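Local coordinates for uncharacterized protein C22E12.03c (Schizosaccharomyces pombe, PDB 4QYT) that converts methylglyoxal to D-lactate in a single glutathione-independent step and takes part in protection against reactive oxygen species, at residues V7-A12 against I78-G83; G14-E19 against Q162-A167; S21-I26 against M168-K173; D35-G40 against A57-K62. All coordinates share one frame; numbering follows the deposited sequence.

Contact 1: residues V7-A12 against I78-G83. With EDO (1,2-ethanediol), chain G.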
loop_
_atom_site.group_PDB
_atom_site.type_symbol
_atom_site.label_atom_id
_atom_site.label_comp_id
_atom_site.label_asym_id
_atom_site.label_seq_id
_atom_site.Cartn_x
_atom_site.Cartn_y
_atom_site.Cartn_z
ATOM N N VAL A 7 4.072 17.756 -2.521
ATOM C CA VAL A 7 2.911 16.940 -2.860
ATOM C C VAL A 7 1.895 16.943 -1.724
ATOM O O VAL A 7 2.251 16.812 -0.551
ATOM C CB VAL A 7 3.372 15.496 -3.168
ATOM C CG1 VAL A 7 2.205 14.612 -3.569
ATOM C CG2 VAL A 7 4.453 15.496 -4.243
ATOM N N CYS A 8 0.622 17.017 -2.121
ATOM C CA CYS A 8 -0.506 16.771 -1.227
ATOM C C CYS A 8 -1.190 15.471 -1.624
ATOM O O CYS A 8 -1.674 15.350 -2.762
ATOM C CB CYS A 8 -1.529 17.895 -1.350
ATOM S SG CYS A 8 -3.074 17.549 -0.502
ATOM N N LEU A 9 -1.243 14.532 -0.686
ATOM C CA LEU A 9 -2.035 13.316 -0.853
ATOM C C LEU A 9 -3.300 13.508 -0.007
ATOM O O LEU A 9 -3.269 13.484 1.212
ATOM C CB LEU A 9 -1.187 12.133 -0.401
ATOM C CG LEU A 9 -1.761 10.758 -0.536
ATOM C CD1 LEU A 9 -2.516 10.444 -1.747
ATOM C CD2 LEU A 9 -0.728 9.707 -0.235
ATOM N N PHE A 10 -4.415 13.773 -0.706
ATOM C CA PHE A 10 -5.682 13.897 0.013
ATOM C C PHE A 10 -6.079 12.553 0.586
ATOM O O PHE A 10 -5.828 11.493 0.013
ATOM C CB PHE A 10 -6.777 14.406 -0.928
ATOM C CG PHE A 10 -6.712 15.873 -1.233
ATOM C CD1 PHE A 10 -6.962 16.811 -0.242
ATOM C CD2 PHE A 10 -6.469 16.354 -2.515
ATOM C CE1 PHE A 10 -6.974 18.169 -0.527
ATOM C CE2 PHE A 10 -6.505 17.708 -2.791
ATOM C CZ PHE A 10 -6.759 18.621 -1.806
ATOM N N VAL A 11 -6.833 12.609 1.683
ATOM C CA VAL A 11 -7.286 11.412 2.371
ATOM C C VAL A 11 -8.582 11.750 3.092
ATOM O O VAL A 11 -8.748 12.858 3.598
ATOM C CB VAL A 11 -6.204 10.836 3.311
ATOM C CG1 VAL A 11 -5.927 11.762 4.497
ATOM C CG2 VAL A 11 -6.495 9.421 3.779
ATOM N N ALA A 12 -9.494 10.787 3.151
ATOM C CA ALA A 12 -10.764 10.952 3.831
ATOM C C ALA A 12 -11.055 9.648 4.568
ATOM O O ALA A 12 -10.473 8.604 4.270
ATOM C CB ALA A 12 -11.847 11.240 2.797
ATOM N N ILE A 78 -3.071 14.689 -5.197
ATOM C CA ILE A 78 -3.402 13.280 -5.465
ATOM C C ILE A 78 -4.697 12.941 -4.728
ATOM O O ILE A 78 -4.839 13.169 -3.532
ATOM C CB ILE A 78 -2.250 12.347 -5.000
ATOM C CG1 ILE A 78 -0.920 12.744 -5.656
ATOM C CG2 ILE A 78 -2.625 10.885 -5.301
ATOM C CD1 ILE A 78 0.254 11.962 -5.154
ATOM N N ILE A 79 -5.577 12.268 -5.483
ATOM C CA ILE A 79 -6.879 11.855 -5.005
ATOM C C ILE A 79 -6.940 10.347 -5.140
ATOM O O ILE A 79 -6.994 9.778 -6.256
ATOM C CB ILE A 79 -8.042 12.529 -5.747
ATOM C CG1 ILE A 79 -7.782 14.029 -5.786
ATOM C CG2 ILE A 79 -9.334 12.278 -4.966
ATOM C CD1 ILE A 79 -8.799 14.837 -6.554
ATOM N N PRO A 80 -6.843 9.667 -3.996
ATOM C CA PRO A 80 -6.953 8.218 -4.023
ATOM C C PRO A 80 -8.424 7.775 -4.018
ATOM O O PRO A 80 -9.339 8.589 -3.849
ATOM C CB PRO A 80 -6.218 7.810 -2.739
ATOM C CG PRO A 80 -6.484 8.985 -1.797
ATOM C CD PRO A 80 -6.524 10.191 -2.655
ATOM N N GLY A 81 -8.612 6.454 -4.171
ATOM C CA GLY A 81 -9.943 5.878 -4.211
ATOM C C GLY A 81 -10.360 5.202 -2.928
ATOM O O GLY A 81 -10.015 5.647 -1.841
ATOM N N GLY A 82 -11.085 4.099 -3.088
ATOM C CA GLY A 82 -11.950 3.604 -2.032
ATOM C C GLY A 82 -13.321 4.246 -2.169
ATOM O O GLY A 82 -13.411 5.457 -2.379
ATOM N N GLY A 83 -14.406 3.484 -2.066
ATOM C CA GLY A 83 -15.712 4.034 -2.416
ATOM C C GLY A 83 -16.098 5.246 -1.581
ATOM O O GLY A 83 -16.498 6.284 -2.125
HETATM C C1 EDO G . -14.206 0.416 -2.406
HETATM O O1 EDO G . -14.892 0.707 -1.214
HETATM C C2 EDO G . -12.809 0.157 -1.904
HETATM O O2 EDO G . -12.223 -0.823 -2.708
#

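Contact 2: residues G14-E19 against Q162-A167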
loop_
_atom_site.group_PDB
_atom_site.type_symbol
_atom_site.label_atom_id
_atom_site.label_comp_id
_atom_site.label_asym_id
_atom_site.label_seq_id
_atom_site.Cartn_x
_atom_site.Cartn_y
_atom_site.Cartn_z
ATOM N N GLY A 14 -12.627 6.317 4.684
ATOM C CA GLY A 14 -12.997 5.503 3.540
ATOM C C GLY A 14 -11.971 5.494 2.416
ATOM O O GLY A 14 -12.212 4.828 1.398
ATOM N N THR A 15 -10.821 6.182 2.565
ATOM C CA THR A 15 -9.794 6.114 1.527
ATOM C C THR A 15 -9.131 4.731 1.538
ATOM O O THR A 15 -8.806 4.181 2.608
ATOM C CB THR A 15 -8.738 7.220 1.738
ATOM O OG1 THR A 15 -9.331 8.491 1.422
ATOM C CG2 THR A 15 -7.506 6.991 0.896
ATOM N N ASP A 16 -8.852 4.219 0.349
ATOM C CA ASP A 16 -8.183 2.934 0.227
ATOM C C ASP A 16 -6.723 2.965 0.694
ATOM O O ASP A 16 -5.942 3.809 0.256
ATOM C CB ASP A 16 -8.241 2.474 -1.231
ATOM C CG ASP A 16 -7.651 1.120 -1.390
ATOM O OD1 ASP A 16 -8.325 0.162 -0.955
ATOM O OD2 ASP A 16 -6.536 1.012 -1.937
ATOM N N GLU A 17 -6.377 1.987 1.512
ATOM C CA GLU A 17 -5.023 1.905 2.072
ATOM C C GLU A 17 -3.956 1.692 1.002
ATOM O O GLU A 17 -2.851 2.267 1.087
ATOM C CB GLU A 17 -4.928 0.770 3.079
ATOM C CG GLU A 17 -5.752 0.915 4.355
ATOM C CD GLU A 17 -7.192 0.440 4.308
ATOM O OE1 GLU A 17 -7.780 0.322 3.187
ATOM O OE2 GLU A 17 -7.749 0.211 5.390
ATOM N N ILE A 18 -4.229 0.831 0.030
ATOM C CA ILE A 18 -3.240 0.503 -0.988
ATOM C C ILE A 18 -2.965 1.720 -1.871
ATOM O O ILE A 18 -1.793 2.041 -2.176
ATOM C CB ILE A 18 -3.682 -0.730 -1.800
ATOM C CG1 ILE A 18 -3.697 -1.957 -0.898
ATOM C CG2 ILE A 18 -2.791 -0.914 -3.009
ATOM C CD1 ILE A 18 -4.471 -3.146 -1.481
ATOM N N GLU A 19 -4.036 2.376 -2.286
ATOM C CA GLU A 19 -3.910 3.537 -3.175
ATOM C C GLU A 19 -3.295 4.741 -2.475
ATOM O O GLU A 19 -2.652 5.545 -3.136
ATOM C CB GLU A 19 -5.253 3.862 -3.758
ATOM C CG GLU A 19 -5.725 2.760 -4.687
ATOM C CD GLU A 19 -7.171 2.774 -4.966
ATOM O OE1 GLU A 19 -7.899 3.675 -4.589
ATOM O OE2 GLU A 19 -7.596 1.735 -5.564
ATOM N N GLN A 162 -6.419 2.835 -12.495
ATOM C CA GLN A 162 -7.577 1.964 -12.334
ATOM C C GLN A 162 -7.873 1.488 -10.910
ATOM O O GLN A 162 -9.046 1.419 -10.517
ATOM C CB GLN A 162 -7.418 0.743 -13.237
ATOM C CG GLN A 162 -7.446 1.114 -14.720
ATOM C CD GLN A 162 -7.503 -0.082 -15.626
ATOM O OE1 GLN A 162 -6.653 -0.968 -15.563
ATOM N NE2 GLN A 162 -8.521 -0.117 -16.489
ATOM N N GLY A 163 -6.891 1.027 -10.151
ATOM C CA GLY A 163 -7.239 0.312 -8.937
ATOM C C GLY A 163 -6.072 -0.005 -8.061
ATOM O O GLY A 163 -4.955 0.422 -8.315
ATOM N N PRO A 164 -6.314 -0.788 -7.008
ATOM C CA PRO A 164 -5.208 -1.084 -6.105
ATOM C C PRO A 164 -4.051 -1.720 -6.807
ATOM O O PRO A 164 -2.912 -1.413 -6.508
ATOM C CB PRO A 164 -5.841 -2.008 -5.054
ATOM C CG PRO A 164 -7.273 -1.918 -5.247
ATOM C CD PRO A 164 -7.605 -1.321 -6.546
ATOM N N GLY A 165 -4.322 -2.581 -7.780
ATOM C CA GLY A 165 -3.241 -3.225 -8.526
ATOM C C GLY A 165 -2.393 -2.300 -9.358
ATOM O O GLY A 165 -1.290 -2.672 -9.718
ATOM N N THR A 166 -2.906 -1.109 -9.670
ATOM C CA THR A 166 -2.161 -0.153 -10.494
ATOM C C THR A 166 -1.630 1.017 -9.667
ATOM O O THR A 166 -1.056 1.941 -10.258
ATOM C CB THR A 166 -3.007 0.377 -11.646
ATOM O OG1 THR A 166 -4.083 1.163 -11.142
ATOM C CG2 THR A 166 -3.539 -0.732 -12.474
ATOM N N ALA A 167 -1.717 0.944 -8.337
ATOM C CA ALA A 167 -1.300 2.075 -7.511
ATOM C C ALA A 167 0.189 2.366 -7.617
ATOM O O ALA A 167 0.593 3.535 -7.600
ATOM C CB ALA A 167 -1.735 1.860 -6.098
#

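Contact 3: residues S21-I26 against M168-K173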
loop_
_atom_site.group_PDB
_atom_site.type_symbol
_atom_site.label_atom_id
_atom_site.label_comp_id
_atom_site.label_asym_id
_atom_site.label_seq_id
_atom_site.Cartn_x
_atom_site.Cartn_y
_atom_site.Cartn_z
ATOM N N SER A 21 -0.965 4.277 0.108
ATOM C CA SER A 21 0.424 3.954 0.459
ATOM C C SER A 21 1.396 3.981 -0.712
ATOM O O SER A 21 2.577 4.241 -0.517
ATOM C CB SER A 21 0.472 2.592 1.162
ATOM O OG SER A 21 -0.314 2.585 2.349
ATOM N N ALA A 22 0.945 3.612 -1.910
ATOM C CA ALA A 22 1.880 3.547 -3.025
ATOM C C ALA A 22 2.471 4.926 -3.381
ATOM O O ALA A 22 3.702 5.085 -3.326
ATOM C CB ALA A 22 1.240 2.850 -4.223
ATOM N N PRO A 23 1.653 5.936 -3.737
ATOM C CA PRO A 23 2.243 7.252 -3.987
ATOM C C PRO A 23 2.986 7.771 -2.771
ATOM O O PRO A 23 4.015 8.433 -2.917
ATOM C CB PRO A 23 1.045 8.109 -4.409
ATOM C CG PRO A 23 -0.178 7.392 -3.878
ATOM C CD PRO A 23 0.197 5.941 -3.976
ATOM N N TRP A 24 2.458 7.552 -1.571
ATOM C CA TRP A 24 3.139 8.014 -0.348
ATOM C C TRP A 24 4.573 7.488 -0.297
ATOM O O TRP A 24 5.546 8.234 -0.154
ATOM C CB TRP A 24 2.376 7.539 0.894
ATOM C CG TRP A 24 2.990 7.997 2.171
ATOM C CD1 TRP A 24 3.886 7.288 2.909
ATOM C CD2 TRP A 24 2.854 9.258 2.799
ATOM N NE1 TRP A 24 4.312 8.025 3.959
ATOM C CE2 TRP A 24 3.683 9.233 3.941
ATOM C CE3 TRP A 24 2.096 10.405 2.540
ATOM C CZ2 TRP A 24 3.770 10.308 4.822
ATOM C CZ3 TRP A 24 2.214 11.475 3.421
ATOM C CH2 TRP A 24 3.029 11.396 4.536
ATOM N N GLY A 25 4.711 6.172 -0.428
ATOM C CA GLY A 25 6.005 5.549 -0.304
ATOM C C GLY A 25 6.950 5.894 -1.437
ATOM O O GLY A 25 8.170 5.956 -1.237
ATOM N N ILE A 26 6.399 6.092 -2.617
ATOM C CA ILE A 26 7.227 6.450 -3.796
ATOM C C ILE A 26 7.794 7.852 -3.641
ATOM O O ILE A 26 8.993 8.065 -3.839
ATOM C CB ILE A 26 6.414 6.237 -5.081
ATOM C CG1 ILE A 26 6.215 4.732 -5.322
ATOM C CG2 ILE A 26 7.087 6.881 -6.296
ATOM C CD1 ILE A 26 5.143 4.399 -6.339
ATOM N N MET A 168 1.011 1.328 -7.723
ATOM C CA MET A 168 2.432 1.552 -7.903
ATOM C C MET A 168 2.750 2.204 -9.255
ATOM O O MET A 168 3.495 3.178 -9.334
ATOM C CB MET A 168 3.234 0.253 -7.735
ATOM C CG MET A 168 3.225 -0.299 -6.305
ATOM S SD MET A 168 4.045 0.753 -5.096
ATOM C CE MET A 168 5.730 0.497 -5.603
ATOM N N LEU A 169 2.143 1.690 -10.322
ATOM C CA LEU A 169 2.307 2.319 -11.640
ATOM C C LEU A 169 1.834 3.761 -11.659
ATOM O O LEU A 169 2.459 4.638 -12.294
ATOM C CB LEU A 169 1.568 1.520 -12.701
ATOM C CG LEU A 169 2.185 0.163 -13.041
ATOM C CD1 LEU A 169 1.181 -0.642 -13.818
ATOM C CD2 LEU A 169 3.493 0.311 -13.809
ATOM N N PHE A 170 0.756 4.048 -10.946
ATOM C CA PHE A 170 0.218 5.390 -10.798
ATOM C C PHE A 170 1.192 6.313 -10.077
ATOM O O PHE A 170 1.487 7.421 -10.560
ATOM C CB PHE A 170 -1.088 5.251 -10.018
ATOM C CG PHE A 170 -1.684 6.542 -9.518
ATOM C CD1 PHE A 170 -2.225 7.458 -10.403
ATOM C CD2 PHE A 170 -1.782 6.823 -8.173
ATOM C CE1 PHE A 170 -2.853 8.601 -9.951
ATOM C CE2 PHE A 170 -2.430 7.950 -7.694
ATOM C CZ PHE A 170 -2.976 8.838 -8.596
ATOM N N GLY A 171 1.695 5.883 -8.926
ATOM C CA GLY A 171 2.678 6.709 -8.208
ATOM C C GLY A 171 3.905 6.991 -9.036
ATOM O O GLY A 171 4.440 8.102 -9.031
ATOM N N LEU A 172 4.354 5.956 -9.752
ATOM C CA LEU A 172 5.515 6.115 -10.603
ATOM C C LEU A 172 5.245 7.115 -11.735
ATOM O O LEU A 172 6.153 7.920 -12.074
ATOM C CB LEU A 172 5.975 4.773 -11.169
ATOM C CG LEU A 172 6.745 3.902 -10.211
ATOM C CD1 LEU A 172 6.823 2.472 -10.755
ATOM C CD2 LEU A 172 8.124 4.464 -9.913
ATOM N N LYS A 173 4.071 7.041 -12.349
ATOM C CA LYS A 173 3.749 7.970 -13.439
ATOM C C LYS A 173 3.819 9.418 -12.936
ATOM O O LYS A 173 4.373 10.299 -13.600
ATOM C CB LYS A 173 2.384 7.644 -14.049
ATOM C CG LYS A 173 2.124 8.345 -15.376
ATOM C CD LYS A 173 2.967 7.796 -16.526
ATOM C CE LYS A 173 2.521 8.379 -17.850
ATOM N NZ LYS A 173 3.254 7.786 -18.995
#

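Contact 4: residues D35-G40 against A57-K62. With EDO (1,2-ethanediol), chain E.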
loop_
_atom_site.group_PDB
_atom_site.type_symbol
_atom_site.label_atom_id
_atom_site.label_comp_id
_atom_site.label_asym_id
_atom_site.label_seq_id
_atom_site.Cartn_x
_atom_site.Cartn_y
_atom_site.Cartn_z
ATOM N N ASP A 35 2.661 15.723 2.139
ATOM C CA ASP A 35 1.765 15.770 3.287
ATOM C C ASP A 35 0.501 14.990 2.950
ATOM O O ASP A 35 0.008 15.106 1.836
ATOM C CB ASP A 35 1.296 17.207 3.606
ATOM C CG ASP A 35 2.360 18.140 4.138
ATOM O OD1 ASP A 35 3.321 17.660 4.772
ATOM O OD2 ASP A 35 2.185 19.354 3.952
ATOM N N SER A 36 -0.070 14.324 3.947
ATOM C CA SER A 36 -1.438 13.844 3.837
ATOM C C SER A 36 -2.356 14.905 4.398
ATOM O O SER A 36 -2.099 15.484 5.459
ATOM C CB SER A 36 -1.620 12.510 4.557
ATOM O OG SER A 36 -1.220 12.617 5.915
ATOM N N VAL A 37 -3.412 15.189 3.637
ATOM C CA VAL A 37 -4.356 16.270 3.952
ATOM C C VAL A 37 -5.751 15.689 4.020
ATOM O O VAL A 37 -6.308 15.237 3.006
ATOM C CB VAL A 37 -4.251 17.416 2.928
ATOM C CG1 VAL A 37 -5.272 18.484 3.239
ATOM C CG2 VAL A 37 -2.832 18.010 2.883
ATOM N N TYR A 38 -6.298 15.670 5.243
ATOM C CA TYR A 38 -7.553 15.005 5.559
ATOM C C TYR A 38 -8.734 15.931 5.322
ATOM O O TYR A 38 -8.751 17.087 5.781
ATOM C CB TYR A 38 -7.500 14.570 7.024
ATOM C CG TYR A 38 -8.796 14.082 7.628
ATOM C CD1 TYR A 38 -9.430 12.930 7.148
ATOM C CD2 TYR A 38 -9.339 14.698 8.735
ATOM C CE1 TYR A 38 -10.569 12.406 7.775
ATOM C CE2 TYR A 38 -10.479 14.197 9.335
ATOM C CZ TYR A 38 -11.080 13.030 8.886
ATOM O OH TYR A 38 -12.225 12.609 9.523
ATOM N N VAL A 39 -9.761 15.360 4.703
ATOM C CA VAL A 39 -11.041 15.981 4.531
ATOM C C VAL A 39 -12.044 15.118 5.295
ATOM O O VAL A 39 -12.384 14.014 4.892
ATOM C CB VAL A 39 -11.425 16.034 3.047
ATOM C CG1 VAL A 39 -12.828 16.601 2.838
ATOM C CG2 VAL A 39 -10.390 16.815 2.264
ATOM N N GLY A 40 -12.555 15.647 6.407
ATOM C CA GLY A 40 -13.488 14.885 7.218
ATOM C C GLY A 40 -13.837 15.561 8.521
ATOM O O GLY A 40 -13.378 16.673 8.785
ATOM N N ALA A 57 -3.573 11.641 9.727
ATOM C CA ALA A 57 -3.135 12.482 8.634
ATOM C C ALA A 57 -2.233 13.568 9.186
ATOM O O ALA A 57 -2.368 13.998 10.330
ATOM C CB ALA A 57 -4.309 13.078 7.919
ATOM N N ASN A 58 -1.366 14.105 8.334
ATOM C CA ASN A 58 -0.504 15.207 8.764
ATOM C C ASN A 58 -1.238 16.508 9.026
ATOM O O ASN A 58 -0.844 17.280 9.893
ATOM C CB ASN A 58 0.550 15.506 7.679
ATOM C CG ASN A 58 1.507 14.386 7.399
ATOM O OD1 ASN A 58 1.718 14.036 6.265
ATOM N ND2 ASN A 58 2.056 13.781 8.433
ATOM N N ARG A 59 -2.236 16.780 8.192
ATOM C CA ARG A 59 -2.974 18.039 8.176
ATOM C C ARG A 59 -4.452 17.768 7.992
ATOM O O ARG A 59 -4.833 16.751 7.415
ATOM C CB ARG A 59 -2.497 18.969 7.056
ATOM C CG ARG A 59 -1.005 19.220 7.043
ATOM C CD ARG A 59 -0.639 20.306 6.042
ATOM N NE ARG A 59 -1.162 21.597 6.464
ATOM C CZ ARG A 59 -1.003 22.729 5.815
ATOM N NH1 ARG A 59 -0.578 22.730 4.580
ATOM N NH2 ARG A 59 -1.305 23.863 6.423
ATOM N N SER A 60 -5.265 18.734 8.418
ATOM C CA SER A 60 -6.624 18.871 7.951
ATOM C C SER A 60 -6.681 19.918 6.851
ATOM O O SER A 60 -6.029 20.948 6.936
ATOM C CB SER A 60 -7.525 19.326 9.095
ATOM O OG SER A 60 -8.787 19.716 8.588
ATOM N N TYR A 61 -7.541 19.712 5.857
ATOM C CA TYR A 61 -7.719 20.707 4.815
ATOM C C TYR A 61 -8.211 22.036 5.378
ATOM O O TYR A 61 -8.019 23.073 4.750
ATOM C CB TYR A 61 -8.625 20.245 3.686
ATOM C CG TYR A 61 -10.102 20.369 3.913
ATOM C CD1 TYR A 61 -10.763 19.713 4.921
ATOM C CD2 TYR A 61 -10.882 21.105 3.041
ATOM C CE1 TYR A 61 -12.133 19.785 5.071
ATOM C CE2 TYR A 61 -12.257 21.173 3.171
ATOM C CZ TYR A 61 -12.878 20.536 4.215
ATOM O OH TYR A 61 -14.257 20.591 4.351
ATOM N N LYS A 62 -8.830 22.016 6.556
ATOM C CA LYS A 62 -9.338 23.237 7.156
ATOM C C LYS A 62 -8.234 24.204 7.540
ATOM O O LYS A 62 -8.477 25.382 7.794
ATOM C CB LYS A 62 -10.227 22.919 8.346
ATOM C CG LYS A 62 -11.469 22.115 7.983
ATOM C CD LYS A 62 -12.455 21.898 9.114
ATOM C CE LYS A 62 -13.564 20.952 8.651
ATOM N NZ LYS A 62 -14.402 20.404 9.742
HETATM C C1 EDO E . 0.971 10.480 8.507
HETATM O O1 EDO E . 0.484 9.419 9.256
HETATM C C2 EDO E . 0.872 10.450 6.966
HETATM O O2 EDO E . -0.438 10.280 6.640
HETATM O O HOH W 1 -11.066 17.901 7.647
#

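Contact 1: residues V7-A12 against I78-G83
Ile78 sits across from Leu9 in a parallel strand pair at the core of the DJ-1/PfpI alpha/beta sandwich, held by both of its backbone polar atoms. Its N donates to Cys8 O (2.9 Å) and its O accepts from Phe10 N (2.9 Å), both bonds running nearly along the C=O axis. The two branches of Ile78 divide the apolar work. CG1 lies anti to the carbonyl carbon (chi1 -56°) and, with chi2 extended, carries CD1 to 3.7 Å from Val7 CG1, while CG2 meets Leu9 CD1 at 3.6 Å. Replacing Ile78 with alanine would probably leave Val7 CG1 and Leu9 CD1 without the methyls they pack on. The Phe10 ring turns its edge to Ile78 O, and one face has Cys8 SG 3.8 Å above its centre. Pairing stops at Pro80, which has no N-H: its CD lies 3.0 Å from Phe10 O, a buried carbonyl oxygen with no hydrogen-bond partner. Pro80 also lies beside Glu19, an inferred active-site residue. On one face of the sheet, Val7 and Leu9 pack on Phe27, Phe20 and Trp24 of helix 17-29; on the other, Phe10 and Ile79 meet helix 93-102, and strand 34-39 flanks 7-12.

Contact 2: residues G14-E19 against Q162-A167
Ile18 and Glu19, in the first turn of helix 17-29, pack against Pro164 and Ala167 where a loop runs into helix 167-178, a buried helix-to-loop contact beside the active site of the DJ-1/PfpI alpha/beta fold. Asp16 is the N-cap of the first helix: its OD2 accepts from Glu19 N at 2.9 Å, met on the anti side of the carboxylate and 19° out of its plane. The other oxygen of Asp16, OD1, forms a salt bridge with Arg29 of the second subunit, so one carboxylate serves both helix start and dimer.

Glu19, an inferred active-site residue, leaves the helix with CG beside its backbone N (chi1 -67°) and then runs extended, which sets OE2 over the N-CD side of the Pro164 ring. OE2 lies 3.2 Å from Pro164 N, a tertiary amide nitrogen with no hydrogen to share, and equally near Pro164 CD. OE1 receives a weak hydrogen bond from Gly81 N, while OE2 lies close to the sulfinate of oxidised Cys114. With an alanine in place of Glu19, Gly81 N would probably lose its carboxylate partner and a gap would open beside Pro164.

In the loop, Thr166 OG1 accepts from Gly163 N at 3.0 Å in a nearly straight bond (169°), drawing the turn together around Pro164. Ala167 CB rests 3.9 Å from Ile18 O. The Ile18 side chain crosses that of Pro164 at about a right angle, with CG2 3.8 Å from Pro164 CB and 3.5 Å from Pro164 O.

Contact 3: residues S21-I26 against M168-K173
Ile26 reaches across from helix 21-26 and lays its delta methyl on the backbone of helix 168-173. The segments belong to helices 17-29 and 167-178, side by side in the helical layer over the central sheet of an alpha/beta sandwich. They run 41° apart, their axes approaching to 8.1 Å, a close pairing that Gly171 allows: its CA comes within 4.3 Å of Pro23 CA. From the CB of Ile26, CG2 passes near Gly171 O at 4.0 Å. CG1 stands anti to the carbonyl carbon (chi1 -71°) and the chain then extends (chi2 165°), carrying CD1 onto the partner helix. There CD1 meets Met168 O at 3.6 Å and Leu172 N at 3.8 Å, already bonded to each other within the helix, as well as Gly171 CA and Met168 SD. A CB on Gly171 would fall 2.7 Å from Ile26 CD1, consistent with glycine at this position.

Met168, bent at chi2 and chi3, folds back toward the first helix. Its SD touches Ala22 CB at 3.6 Å, and CE lies 4.0 Å from Ile26 CD1, closing one side of the isoleucine tip. Helix 21-26 is kinked at Pro23, whose N can make no bond to the preceding turn.

Phe170 carries the second helix onto strand 158-161 through Ile159 and Ser161, and Leu169 touches strand 152-155. The first helix faces the second subunit, where Trp24 NE1 bonds to Arg51 O of that chain.

Contact 4: residues D35-G40 against A57-K62
Ser36 OG accepts from Asn58 N at 2.8 Å and is hydrogen-bonded to O2 of a bound 1,2-ethanediol at 2.6 Å, at the start of a parallel pairing that adds edge strand 59-60 to the central sheet. The hydroxyl reaches both because it lies between the backbone N and the carbonyl carbon (chi1 56°). Asn58 answers with its own side chain: OD1 accepts from Ser36 N at 2.9 Å in a nearly straight bond (169°), tilted from the amide plane. Side chain and backbone of Ser36 and Asn58 thus bond reciprocally just ahead of the backbone pairing. Arg59 then pairs with strand 34-39 through both backbone polar atoms, its N to Ser36 O and its O to Tyr38 N, the latter at 2.8 Å.

Apolar groups line both faces. Tyr38 CB packs on Ala57 CB at 3.6 Å, while Val37 CG1 lies against Tyr61 CA and CB. Val39 CG2 sits over one face of the Tyr61 ring, 4.2 Å from the centroid, a CH-pi contact displaced toward the rim. Arg59 NE forms a salt bridge with Glu63, and Asp35 OD2, hydrogen-bonded to Tyr74 OH, lies against CD of Arg59.

Tyr38 O is gripped twice, by Tyr61 N at 2.9 Å and by a water that also accepts from Gly40 N. The same water bonds to Ser60 OG, which closes an ST turn by accepting from Lys62 N at 3.1 Å.

Overall arrangement
From the N terminus, strand 7-12 runs into helix 17-29 and then strand 34-39, supplying the first halves of all four contacts. Contact 4 closes first, bringing residues 57-62 back to 35-40 at the sheet edge; its loop is nested inside those of contacts 1, 2 and 3. Contact 1 closes next, setting 78-83 beside 7-12 on the side away from 34-39. Contacts 2 and 3 join residues 162-173 to the start and then the next turns of helix 17-29; they cross each other and both cross contact 1. Further ties interlock them: Leu9 N bonds to Asp35 O, Pro23 packs on Ile78, and Trp24 reaches Ser36 and Asn58. Contacts 2 and 3 also meet the second subunit.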